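Uncharacterized protein PF1083 (PDB 3NRN) is of unknown function but binds adenosine monophosphate and may be an oxidoreductase. Local coordinates at residues K271-V276 with P346-V351; G296-S301 with L314-M319. All coordinates share one frame; numbering follows the deposited sequence.

Contact 1 of 2, residues K271-V276 with P346-V351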
loop_
_atom_site.group_PDB
_atom_site.type_symbol
_atom_site.label_atom_id
_atom_site.label_comp_id
_atom_site.label_asym_id
_atom_site.label_seq_id
_atom_site.Cartn_x
_atom_site.Cartn_y
_atom_site.Cartn_z
ATOM N N LYS A 271 4.210 12.211 4.732
ATOM C CA LYS A 271 4.240 11.439 5.961
ATOM C C LYS A 271 4.931 12.244 7.048
ATOM O O LYS A 271 5.985 12.837 6.823
ATOM C CB LYS A 271 4.990 10.126 5.744
ATOM C CG LYS A 271 4.094 8.931 5.459
ATOM C CD LYS A 271 4.903 7.743 4.967
ATOM C CE LYS A 271 6.021 7.368 5.933
ATOM N NZ LYS A 271 6.943 6.377 5.299
ATOM N N PHE A 272 4.322 12.268 8.224
ATOM C CA PHE A 272 4.869 12.991 9.359
ATOM C C PHE A 272 5.269 12.000 10.439
ATOM O O PHE A 272 4.447 11.230 10.927
ATOM C CB PHE A 272 3.826 13.971 9.908
ATOM C CG PHE A 272 3.491 15.086 8.958
ATOM C CD1 PHE A 272 4.204 16.279 8.988
ATOM C CD2 PHE A 272 2.491 14.927 8.000
ATOM C CE1 PHE A 272 3.927 17.301 8.079
ATOM C CE2 PHE A 272 2.208 15.942 7.086
ATOM C CZ PHE A 272 2.927 17.131 7.126
ATOM N N ASN A 273 6.544 12.013 10.796
ATOM C CA ASN A 273 7.053 11.127 11.834
ATOM C C ASN A 273 7.222 12.015 13.067
ATOM O O ASN A 273 8.051 12.921 13.070
ATOM C CB ASN A 273 8.390 10.534 11.387
ATOM C CG ASN A 273 8.276 9.753 10.078
ATOM O OD1 ASN A 273 7.785 8.628 10.058
ATOM N ND2 ASN A 273 8.716 10.361 8.978
ATOM N N LEU A 274 6.426 11.753 14.101
ATOM C CA LEU A 274 6.439 12.558 15.322
ATOM C C LEU A 274 6.899 11.790 16.559
ATOM O O LEU A 274 6.389 10.712 16.855
ATOM C CB LEU A 274 5.030 13.115 15.568
ATOM C CG LEU A 274 4.810 14.130 16.693
ATOM C CD1 LEU A 274 5.414 15.470 16.296
ATOM C CD2 LEU A 274 3.315 14.287 16.954
ATOM N N ALA A 275 7.858 12.358 17.284
ATOM C CA ALA A 275 8.378 11.725 18.497
ATOM C C ALA A 275 7.715 12.328 19.733
ATOM O O ALA A 275 8.120 13.387 20.211
ATOM C CB ALA A 275 9.889 11.906 18.573
ATOM N N VAL A 276 6.692 11.650 20.240
ATOM C CA VAL A 276 5.973 12.120 21.415
ATOM C C VAL A 276 6.539 11.479 22.684
ATOM O O VAL A 276 6.631 10.255 22.794
ATOM C CB VAL A 276 4.456 11.809 21.307
ATOM C CG1 VAL A 276 3.901 12.364 19.999
ATOM C CG2 VAL A 276 4.219 10.316 21.381
ATOM N N PRO A 346 8.754 17.113 16.080
ATOM C CA PRO A 346 8.972 16.718 14.685
ATOM C C PRO A 346 10.291 15.995 14.435
ATOM O O PRO A 346 11.362 16.512 14.753
ATOM C CB PRO A 346 8.896 18.048 13.940
ATOM C CG PRO A 346 7.875 18.802 14.731
ATOM C CD PRO A 346 8.284 18.510 16.158
ATOM N N LEU A 347 10.205 14.796 13.862
ATOM C CA LEU A 347 11.392 14.000 13.556
ATOM C C LEU A 347 11.752 14.102 12.082
ATOM O O LEU A 347 12.910 14.320 11.728
ATOM C CB LEU A 347 11.160 12.526 13.894
ATOM C CG LEU A 347 11.220 12.048 15.343
ATOM C CD1 LEU A 347 10.889 10.562 15.387
ATOM C CD2 LEU A 347 12.604 12.296 15.915
ATOM N N LEU A 348 10.749 13.937 11.223
ATOM C CA LEU A 348 10.967 13.985 9.787
ATOM C C LEU A 348 9.657 13.936 9.010
ATOM O O LEU A 348 8.726 13.210 9.370
ATOM C CB LEU A 348 11.846 12.804 9.363
ATOM C CG LEU A 348 12.137 12.602 7.876
ATOM C CD1 LEU A 348 13.242 13.551 7.437
ATOM C CD2 LEU A 348 12.562 11.161 7.634
ATOM N N ALA A 349 9.595 14.723 7.943
ATOM C CA ALA A 349 8.428 14.755 7.080
ATOM C C ALA A 349 8.916 14.118 5.790
ATOM O O ALA A 349 9.943 14.522 5.249
ATOM C CB ALA A 349 7.988 16.189 6.831
ATOM N N GLN A 350 8.204 13.108 5.311
ATOM C CA GLN A 350 8.608 12.437 4.083
ATOM C C GLN A 350 7.586 12.653 2.979
ATOM O O GLN A 350 6.387 12.434 3.180
ATOM C CB GLN A 350 8.778 10.936 4.329
ATOM C CG GLN A 350 10.005 10.559 5.138
ATOM C CD GLN A 350 9.917 9.139 5.673
ATOM O OE1 GLN A 350 9.053 8.828 6.490
ATOM N NE2 GLN A 350 10.808 8.273 5.212
ATOM N N VAL A 351 8.069 13.088 1.819
ATOM C CA VAL A 351 7.212 13.324 0.664
ATOM C C VAL A 351 7.290 12.119 -0.263
ATOM O O VAL A 351 8.376 11.715 -0.672
ATOM C CB VAL A 351 7.656 14.576 -0.129
ATOM C CG1 VAL A 351 6.703 14.816 -1.295
ATOM C CG2 VAL A 351 7.693 15.788 0.780
#
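The carboxamides of N273 and Q350 meet with their planes 55° apart, the ND2 of N273 giving a 2.9 Å hydrogen bond to OE1 of Q350. OE1 lies close to the amide plane of N273, yet ND2 stands above the carbonyl plane of Q350. The same ND2 also reaches L348 O at 2.9 Å, a more bent bond from above that carbonyl plane, because CG is turned beside the backbone N (chi1 -59°). L348 O is thus gripped twice, by N and by ND2 of N273. With an alanine at this position L348 O is likely to lose its second donor and OE1 of Q350 this N-H, so that the Q350 amide would rely on the NE2 bond to S50 O. CE of K271 runs 3.4 Å from OE1 of Q350, while NZ goes on to S50 O and G52 O. On the face bearing F272, L274, P346 and A349, the F272 ring meets CB of A349 obliquely at 4.4 Å. The antiparallel register shifts by one residue at a classic beta bulge: L347 and L348 both face N273, whose O takes a 3.0 Å bond from L347 N and a weak one from L348 N. Beyond it, A275 CB presses tightly on L347 CG at 3.5 Å. Strand 345-351 closes one end of the mixed sheet; W334 of helix 326-340 covers the F272 face, its ring edge-to-face with F272, and strand 47-50 lies against N273 and L348.

Contact 2 of 2, residues G296-S301 with L314-M319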
loop_
_atom_site.group_PDB
_atom_site.type_symbol
_atom_site.label_atom_id
_atom_site.label_comp_id
_atom_site.label_asym_id
_atom_site.label_seq_id
_atom_site.Cartn_x
_atom_site.Cartn_y
_atom_site.Cartn_z
ATOM N N GLY A 296 -5.175 11.101 8.738
ATOM C CA GLY A 296 -5.225 10.186 9.860
ATOM C C GLY A 296 -3.832 9.873 10.358
ATOM O O GLY A 296 -2.841 10.276 9.745
ATOM N N PHE A 297 -3.743 9.164 11.477
ATOM C CA PHE A 297 -2.443 8.806 12.018
ATOM C C PHE A 297 -2.519 7.523 12.829
ATOM O O PHE A 297 -3.601 7.099 13.233
ATOM C CB PHE A 297 -1.882 9.956 12.872
ATOM C CG PHE A 297 -2.719 10.300 14.081
ATOM C CD1 PHE A 297 -2.601 9.570 15.263
ATOM C CD2 PHE A 297 -3.617 11.365 14.039
ATOM C CE1 PHE A 297 -3.360 9.897 16.385
ATOM C CE2 PHE A 297 -4.384 11.701 15.156
ATOM C CZ PHE A 297 -4.253 10.962 16.334
ATOM N N ASN A 298 -1.363 6.901 13.038
ATOM C CA ASN A 298 -1.281 5.671 13.809
ATOM C C ASN A 298 -0.111 5.774 14.785
ATOM O O ASN A 298 0.579 6.798 14.830
ATOM C CB ASN A 298 -1.111 4.459 12.872
ATOM C CG ASN A 298 0.324 4.275 12.379
ATOM O OD1 ASN A 298 1.087 5.230 12.268
ATOM N ND2 ASN A 298 0.684 3.034 12.065
ATOM N N GLU A 299 0.102 4.717 15.559
ATOM C CA GLU A 299 1.178 4.670 16.547
ATOM C C GLU A 299 1.816 3.281 16.478
ATOM O O GLU A 299 1.566 2.422 17.323
ATOM C CB GLU A 299 0.587 4.936 17.935
ATOM C CG GLU A 299 1.574 4.917 19.084
ATOM C CD GLU A 299 0.947 5.422 20.373
ATOM O OE1 GLU A 299 1.146 6.607 20.717
ATOM O OE2 GLU A 299 0.238 4.639 21.033
ATOM N N PRO A 300 2.670 3.055 15.467
ATOM C CA PRO A 300 3.358 1.777 15.243
ATOM C C PRO A 300 4.082 1.154 16.435
ATOM O O PRO A 300 4.131 -0.071 16.555
ATOM C CB PRO A 300 4.293 2.088 14.069
ATOM C CG PRO A 300 4.579 3.542 14.234
ATOM C CD PRO A 300 3.232 4.112 14.607
ATOM N N SER A 301 4.628 1.985 17.319
ATOM C CA SER A 301 5.341 1.482 18.491
ATOM C C SER A 301 4.382 0.920 19.542
ATOM O O SER A 301 4.811 0.375 20.557
ATOM C CB SER A 301 6.181 2.597 19.117
ATOM O OG SER A 301 5.349 3.642 19.587
ATOM N N LEU A 314 6.316 6.587 18.936
ATOM C CA LEU A 314 6.412 6.978 17.540
ATOM C C LEU A 314 5.027 7.161 16.925
ATOM O O LEU A 314 4.210 6.245 16.925
ATOM C CB LEU A 314 7.213 5.930 16.758
ATOM C CG LEU A 314 7.326 6.069 15.234
ATOM C CD1 LEU A 314 7.739 7.486 14.862
ATOM C CD2 LEU A 314 8.339 5.054 14.704
ATOM N N ILE A 315 4.765 8.363 16.423
ATOM C CA ILE A 315 3.489 8.672 15.790
ATOM C C ILE A 315 3.745 8.939 14.311
ATOM O O ILE A 315 4.674 9.666 13.960
ATOM C CB ILE A 315 2.838 9.933 16.411
ATOM C CG1 ILE A 315 2.343 9.625 17.825
ATOM C CG2 ILE A 315 1.688 10.429 15.518
ATOM C CD1 ILE A 315 1.195 8.643 17.880
HETATM N N MSE A 316 2.931 8.338 13.448
HETATM C CA MSE A 316 3.069 8.537 12.007
HETATM C C MSE A 316 1.738 9.018 11.457
HETATM O O MSE A 316 0.714 8.355 11.631
HETATM C CB MSE A 316 3.468 7.233 11.297
HETATM C CG MSE A 316 4.927 6.785 11.485
HETATM SE SE MSE A 316 5.293 5.311 10.466
HETATM C CE MSE A 316 7.004 5.040 10.822
ATOM N N ALA A 317 1.754 10.175 10.803
ATOM C CA ALA A 317 0.542 10.740 10.227
ATOM C C ALA A 317 0.669 10.784 8.716
ATOM O O ALA A 317 1.751 11.026 8.177
ATOM C CB ALA A 317 0.298 12.148 10.771
ATOM N N HIS A 318 -0.450 10.563 8.041
ATOM C CA HIS A 318 -0.501 10.555 6.585
ATOM C C HIS A 318 -1.321 11.731 6.088
ATOM O O HIS A 318 -2.379 12.030 6.634
ATOM C CB HIS A 318 -1.131 9.241 6.105
ATOM C CG HIS A 318 -1.395 9.190 4.631
ATOM N ND1 HIS A 318 -2.436 9.868 4.033
ATOM C CD2 HIS A 318 -0.760 8.528 3.635
ATOM C CE1 HIS A 318 -2.433 9.622 2.735
ATOM N NE2 HIS A 318 -1.425 8.811 2.468
HETATM N N MSE A 319 -0.825 12.395 5.050
HETATM C CA MSE A 319 -1.520 13.532 4.465
HETATM C C MSE A 319 -1.506 13.383 2.951
HETATM O O MSE A 319 -0.439 13.283 2.346
HETATM C CB MSE A 319 -0.826 14.858 4.845
HETATM C CG MSE A 319 -1.472 16.125 4.231
HETATM SE SE MSE A 319 -0.459 17.671 4.247
HETATM C CE MSE A 319 0.351 17.522 2.727
#
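G296-N298 and L314-M319 run antiparallel, their segment axes 4.7 Å apart at 155°, with three backbone hydrogen bonds joining G296 to H318 and N298 to M316. They are adjacent strands in the mixed beta-sheet of this amine-oxidase-like fold. Between those two hydrogen-bonded pairs sits the non-hydrogen-bonded pair F297 and A317, with CB of F297 3.7 Å from CB of A317. The F297 ring leads away from strand 314-319, since CG lies between the backbone N and carbonyl carbon (chi1 62°), and CD1 meets CG2 of I315 only obliquely. On the other face, the side chains of N298 and M316, a selenomethionine, lie alongside each other and point the same way. OD1 of N298 comes within 3.3 Å of CB of M316, whereas ND2 is hydrogen-bonded to L54 O in a neighbouring loop. Past N298 the chain leaves the ladder, and P300 packs at about a right angle to L314, with CG to CG 3.9 Å; the same P300 CG lies 4.2 Å from SE of M316. E299, extended beyond CG, crosses I315 at a slant: its OE1 is 3.5 Å from CD1 of I315. The carboxylate itself is gripped by backbone N-H groups of R281, I282 and G283, so this buried acid is satisfied outside the strand pair and its negative charge would be partly offset. In the 3-10 segment that starts at P300, the OG of S301 accepts a nearly straight bond from L314 N at 3.2 Å, with an angle of 172° at the hydrogen.

In the fold
Contact 1 and contact 2 are neighbouring parts of one mixed sheet, their centres 9 Å apart, and the chain makes all of contact 2 between the two strands of contact 1. Strands 269-277 and 312-320 stitch them together: L274 N lies 2.7 Å from I315 O and F272 N lies 2.9 Å from A317 O, both probable hydrogen bonds. Side chains add to the seam, OD1 of N273 lying 3.7 Å from CG of M316. Neither contact includes a residue of the AMP pocket. The side chain of K271 in contact 1 is about 11 Å from the bound AMP and about 8 Å from that of R38, an AMP-binding residue; H318 in contact 2 is about 11 Å from R38, side chain to side chain.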